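Local coordinates for protein (glyceraldehyde 3-phosphate dehydrogenase) (Sulfolobus solfataricus, PDB 1B7G) that oxidises and phosphorylates D-glyceraldehyde 3-phosphate in glycolysis, using either NADP or NAD with a marked preference for NADP, at residues 122-127 against 198-203; 247-250 against 255-258. The protein carries 1 engineered substitution. All blocks are in the same frame, centred on the assembly; numbering follows the deposited sequence.

Both contacts are small, partly buried and without direct hydrogen bonds between their segments, yet they lie in different parts of the fold, with centres about 28 Å apart and nearest atoms about 9 Å apart, and share no helix or strand. Interaction 1 is apolar and has no exposed residue among those that touch: the helix after an edge strand of the nucleotide-binding parallel sheet meets a loop leading into the catalytic mixed sheet, beside a disulfide. Interaction 2 is local, between the end of strand 246-249 of that mixed sheet and the loop before helix 258-267, and includes the exposed Glu-256. Two waters bridge it, one through a weak leg, and a second subunit packs there.

Interaction 1. Residues 122-127 against 198-203; sequences LCNYNE and NSVIRN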
loop_
_atom_site.group_PDB
_atom_site.type_symbol
_atom_site.label_atom_id
_atom_site.label_comp_id
_atom_site.label_asym_id
_atom_site.label_seq_id
_atom_site.Cartn_x
_atom_site.Cartn_y
_atom_site.Cartn_z
ATOM N N LEU A 122 -26.658 -4.618 0.877
ATOM C CA LEU A 122 -27.086 -5.928 0.457
ATOM C C LEU A 122 -28.240 -6.441 1.323
ATOM O O LEU A 122 -28.706 -7.539 1.004
ATOM C CB LEU A 122 -25.936 -6.933 0.479
ATOM C CG LEU A 122 -25.092 -7.049 -0.786
ATOM C CD1 LEU A 122 -24.382 -5.736 -1.082
ATOM C CD2 LEU A 122 -24.073 -8.176 -0.690
ATOM N N CYS A 123 -28.650 -5.780 2.399
ATOM C CA CYS A 123 -29.711 -6.322 3.204
ATOM C C CYS A 123 -30.970 -5.457 3.347
ATOM O O CYS A 123 -32.031 -6.069 3.307
ATOM C CB CYS A 123 -29.293 -6.649 4.672
ATOM S SG CYS A 123 -27.852 -7.741 4.766
ATOM N N ASN A 124 -30.886 -4.168 3.632
ATOM C CA ASN A 124 -32.099 -3.420 3.942
ATOM C C ASN A 124 -32.121 -2.004 3.407
ATOM O O ASN A 124 -32.617 -1.069 4.060
ATOM C CB ASN A 124 -32.292 -3.428 5.484
ATOM C CG ASN A 124 -31.247 -2.571 6.167
ATOM O OD1 ASN A 124 -30.168 -2.362 5.590
ATOM N ND2 ASN A 124 -31.575 -2.014 7.325
ATOM N N TYR A 125 -31.632 -1.816 2.192
ATOM C CA TYR A 125 -31.701 -0.483 1.562
ATOM C C TYR A 125 -33.165 -0.007 1.494
ATOM O O TYR A 125 -33.469 1.095 1.938
ATOM C CB TYR A 125 -31.120 -0.588 0.165
ATOM C CG TYR A 125 -31.145 0.656 -0.692
ATOM C CD1 TYR A 125 -32.308 1.078 -1.376
ATOM C CD2 TYR A 125 -30.003 1.394 -0.851
ATOM C CE1 TYR A 125 -32.257 2.221 -2.164
ATOM C CE2 TYR A 125 -29.938 2.510 -1.650
ATOM C CZ TYR A 125 -31.093 2.925 -2.322
ATOM O OH TYR A 125 -31.000 4.046 -3.113
ATOM N N ASN A 126 -34.050 -0.912 1.067
ATOM C CA ASN A 126 -35.473 -0.560 0.973
ATOM C C ASN A 126 -36.020 -0.086 2.294
ATOM O O ASN A 126 -36.792 0.884 2.323
ATOM C CB ASN A 126 -36.322 -1.675 0.384
ATOM C CG ASN A 126 -36.019 -1.988 -1.043
ATOM O OD1 ASN A 126 -35.494 -1.129 -1.758
ATOM N ND2 ASN A 126 -36.236 -3.229 -1.504
ATOM N N GLU A 127 -35.618 -0.708 3.433
ATOM C CA GLU A 127 -36.099 -0.243 4.713
ATOM C C GLU A 127 -35.538 1.097 5.101
ATOM O O GLU A 127 -36.166 1.836 5.883
ATOM C CB GLU A 127 -35.792 -1.263 5.842
ATOM C CG GLU A 127 -36.668 -2.484 5.801
ATOM C CD GLU A 127 -36.317 -3.503 4.745
ATOM O OE1 GLU A 127 -35.368 -3.378 3.934
ATOM O OE2 GLU A 127 -37.046 -4.525 4.698
ATOM N N ASN A 198 -28.084 -7.721 14.486
ATOM C CA ASN A 198 -29.490 -7.726 14.848
ATOM C C ASN A 198 -30.168 -6.365 14.688
ATOM O O ASN A 198 -31.399 -6.277 14.615
ATOM C CB ASN A 198 -29.634 -8.155 16.321
ATOM C CG ASN A 198 -29.662 -9.665 16.503
ATOM O OD1 ASN A 198 -29.245 -10.134 17.566
ATOM N ND2 ASN A 198 -30.179 -10.385 15.547
ATOM N N SER A 199 -29.420 -5.271 14.592
ATOM C CA SER A 199 -29.996 -3.959 14.319
ATOM C C SER A 199 -30.433 -3.887 12.844
ATOM O O SER A 199 -31.138 -2.977 12.432
ATOM C CB SER A 199 -28.921 -2.880 14.527
ATOM O OG SER A 199 -27.997 -2.865 13.429
ATOM N N VAL A 200 -30.012 -4.855 12.070
ATOM C CA VAL A 200 -30.210 -5.011 10.645
ATOM C C VAL A 200 -31.092 -6.206 10.335
ATOM O O VAL A 200 -32.130 -6.088 9.687
ATOM C CB VAL A 200 -28.833 -5.184 9.970
ATOM C CG1 VAL A 200 -28.903 -5.535 8.493
ATOM C CG2 VAL A 200 -28.005 -3.908 10.155
ATOM N N ILE A 201 -30.780 -7.350 10.934
ATOM C CA ILE A 201 -31.618 -8.552 10.840
ATOM C C ILE A 201 -32.141 -8.856 12.243
ATOM O O ILE A 201 -31.488 -9.539 13.043
ATOM C CB ILE A 201 -30.836 -9.757 10.310
ATOM C CG1 ILE A 201 -30.096 -9.402 9.026
ATOM C CG2 ILE A 201 -31.777 -10.950 10.075
ATOM C CD1 ILE A 201 -29.297 -10.549 8.428
ATOM N N ARG A 202 -33.329 -8.375 12.549
ATOM C CA ARG A 202 -33.892 -8.399 13.880
ATOM C C ARG A 202 -34.024 -9.713 14.592
ATOM O O ARG A 202 -33.702 -9.787 15.801
ATOM C CB ARG A 202 -35.275 -7.700 13.866
ATOM C CG ARG A 202 -35.211 -6.182 13.794
ATOM C CD ARG A 202 -34.113 -5.626 14.655
ATOM N NE ARG A 202 -33.989 -4.187 14.724
ATOM C CZ ARG A 202 -33.396 -3.567 15.751
ATOM N NH1 ARG A 202 -32.892 -4.278 16.751
ATOM N NH2 ARG A 202 -33.318 -2.246 15.787
ATOM N N ASN A 203 -34.443 -10.803 13.946
ATOM C CA ASN A 203 -34.649 -11.990 14.816
ATOM C C ASN A 203 -33.631 -13.083 14.619
ATOM O O ASN A 203 -33.914 -14.271 14.874
ATOM C CB ASN A 203 -36.087 -12.484 14.582
ATOM C CG ASN A 203 -37.116 -11.423 14.961
ATOM O OD1 ASN A 203 -37.127 -10.938 16.094
ATOM N ND2 ASN A 203 -37.959 -11.038 14.012
#
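Asn-124 and Val-200 are the nearest CA pair, 7.1 Å apart, where an irregular helical turn meets the end of helix 193-198 and the loop after it. Helix 121-128 connects the parallel strands 118-119 and 133-136 of the Rossmann-type nucleotide-binding part. It is weakly bonded and kinked, the N atoms of Asn-126 and Glu-127 lacking bonds to the preceding turn. The loop leads from helix 193-198 to strand 205-213 of the catalytic mixed sheet, so the contact joins these two parts of the glyceraldehyde-3-phosphate dehydrogenase fold.

The apolar core is a methyl against a methylene: Val-200 CG1 lies 4.0 Å from Cys-123 CB. With CG1 anti to the backbone N (chi1 173°), Val-200 extends this branch to the helix, where it also comes within 4.4 Å of Asn-124 CG. The polar ends of that amide turn back to the chain just before the helix: Asn-124 OD1 is bonded to Ser-120 N and ND2 to Ser-118 O, which fixes the rotation of the buried group.

The sulfur of Cys-123 is tied by a disulfide to Cys-149 on helix 139-152. That helix begins with Cys-139, the probable catalytic nucleophile. Ile-201 CD1 comes 4.8 Å from Cys-123 SG, and the side chain packs on Leu-145, Ile-148 and Cys-149. Helix 139-152 is thus shared by both segments, through the disulfide to one and through packing of Val-200 and Ile-201 with the other.

The loop is closed on itself by Asn-198, which also bonds Leu-204 O through ND2: the same ND2 donates to Ile-201 O over 2.9 Å, at 163° about the hydrogen, with the acceptor in the plane of the amide.

Interaction 2. Residues 247-250 against 255-258; sequences VLIS and AEAT
Ala-255 meets the end of strand 246-249 with its backbone, its O lying 4.3 Å from Ile-249 CG2. This strand of the mixed catalytic sheet pairs with strand 278-288 and, through Leu-248, with the C-terminal segment; the loop returns past it before helix 258-267. The Ala-255 N faces a water at 3.4 Å, a weak bond, and that water donates to Ser-250 O over 2.9 Å. Tyr-38 of the second subunit packs on Ala-255.

Glu-256 is the centre of an inverse gamma turn, in which Ala-257 N makes a weak bond of 3.1 Å to Ala-255 O. Glu-256 CG lies beside the backbone N (chi1 -54°), which brings it 3.5 Å from Ser-250 O. Ile-249 CG2 is 4.4 Å from the same CG. Farther out, a second water donates to Glu-256 OE2 at 2.8 Å and to Ile-249 O. Phe-281 of the neighbouring strand also touches this side chain.

Ala-257 then takes the N-cap position of helix 258-267, with its CB directed away from the strand and packed against Val-174 of the second subunit.

The carbonyl oxygens of Ile-249, the last strand residue, and Ser-250, just beyond it, each accept from a water, while Ser-250 OG is bonded to the terminal carboxylate oxygen of Ile-340. Solvent bridges and slight van der Waals packing thus join strand and loop, which suggests that hydration contributes to how the loop sits against the strand end.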
loop_
_atom_site.group_PDB
_atom_site.type_symbol
_atom_site.label_atom_id
_atom_site.label_comp_id
_atom_site.label_asym_id
_atom_site.label_seq_id
_atom_site.Cartn_x
_atom_site.Cartn_y
_atom_site.Cartn_z
ATOM N N VAL A 247 -15.692 -11.403 -2.626
ATOM C CA VAL A 247 -14.802 -12.047 -3.603
ATOM C C VAL A 247 -14.334 -13.398 -3.016
ATOM O O VAL A 247 -14.361 -13.580 -1.800
ATOM C CB VAL A 247 -13.592 -11.216 -4.008
ATOM C CG1 VAL A 247 -14.003 -10.026 -4.876
ATOM C CG2 VAL A 247 -12.773 -10.728 -2.816
ATOM N N LEU A 248 -13.856 -14.278 -3.857
ATOM C CA LEU A 248 -13.372 -15.583 -3.422
ATOM C C LEU A 248 -11.842 -15.570 -3.599
ATOM O O LEU A 248 -11.339 -14.882 -4.500
ATOM C CB LEU A 248 -13.984 -16.742 -4.197
ATOM C CG LEU A 248 -15.469 -17.026 -3.923
ATOM C CD1 LEU A 248 -15.983 -18.166 -4.778
ATOM C CD2 LEU A 248 -15.715 -17.364 -2.445
ATOM N N ILE A 249 -11.175 -16.223 -2.671
ATOM C CA ILE A 249 -9.702 -16.361 -2.710
ATOM C C ILE A 249 -9.393 -17.860 -2.833
ATOM O O ILE A 249 -9.720 -18.632 -1.905
ATOM C CB ILE A 249 -9.095 -15.893 -1.374
ATOM C CG1 ILE A 249 -9.538 -14.509 -0.970
ATOM C CG2 ILE A 249 -7.561 -16.036 -1.378
ATOM C CD1 ILE A 249 -9.270 -13.334 -1.860
ATOM N N SER A 250 -8.846 -18.281 -3.939
ATOM C CA SER A 250 -8.482 -19.660 -4.202
ATOM C C SER A 250 -7.148 -19.997 -3.534
ATOM O O SER A 250 -6.477 -19.126 -2.997
ATOM C CB SER A 250 -8.376 -19.899 -5.719
ATOM O OG SER A 250 -7.139 -19.434 -6.248
ATOM N N ALA A 255 -1.676 -17.200 -2.452
ATOM C CA ALA A 255 -1.945 -15.878 -1.903
ATOM C C ALA A 255 -2.841 -15.909 -0.660
ATOM O O ALA A 255 -3.501 -14.910 -0.345
ATOM C CB ALA A 255 -2.544 -14.928 -2.965
ATOM N N GLU A 256 -2.928 -17.024 0.062
ATOM C CA GLU A 256 -3.807 -17.136 1.216
ATOM C C GLU A 256 -3.199 -16.701 2.545
ATOM O O GLU A 256 -2.954 -17.499 3.451
ATOM C CB GLU A 256 -4.299 -18.569 1.390
ATOM C CG GLU A 256 -4.953 -19.180 0.164
ATOM C CD GLU A 256 -5.213 -20.659 0.479
ATOM O OE1 GLU A 256 -4.248 -21.421 0.334
ATOM O OE2 GLU A 256 -6.329 -20.977 0.894
ATOM N N ALA A 257 -3.021 -15.412 2.669
ATOM C CA ALA A 257 -2.411 -14.714 3.811
ATOM C C ALA A 257 -2.838 -13.262 3.676
ATOM O O ALA A 257 -2.909 -12.805 2.491
ATOM C CB ALA A 257 -0.946 -14.969 3.877
ATOM N N THR A 258 -3.289 -12.593 4.702
ATOM C CA THR A 258 -3.779 -11.210 4.522
ATOM C C THR A 258 -2.714 -10.304 3.896
ATOM O O THR A 258 -3.050 -9.493 3.020
ATOM C CB THR A 258 -4.357 -10.615 5.789
ATOM O OG1 THR A 258 -3.372 -10.528 6.831
ATOM C CG2 THR A 258 -5.544 -11.468 6.271
HETATM O O HOH W 1 -8.909 -20.738 -0.250
HETATM O O HOH W 2 -4.248 -18.119 -4.516
#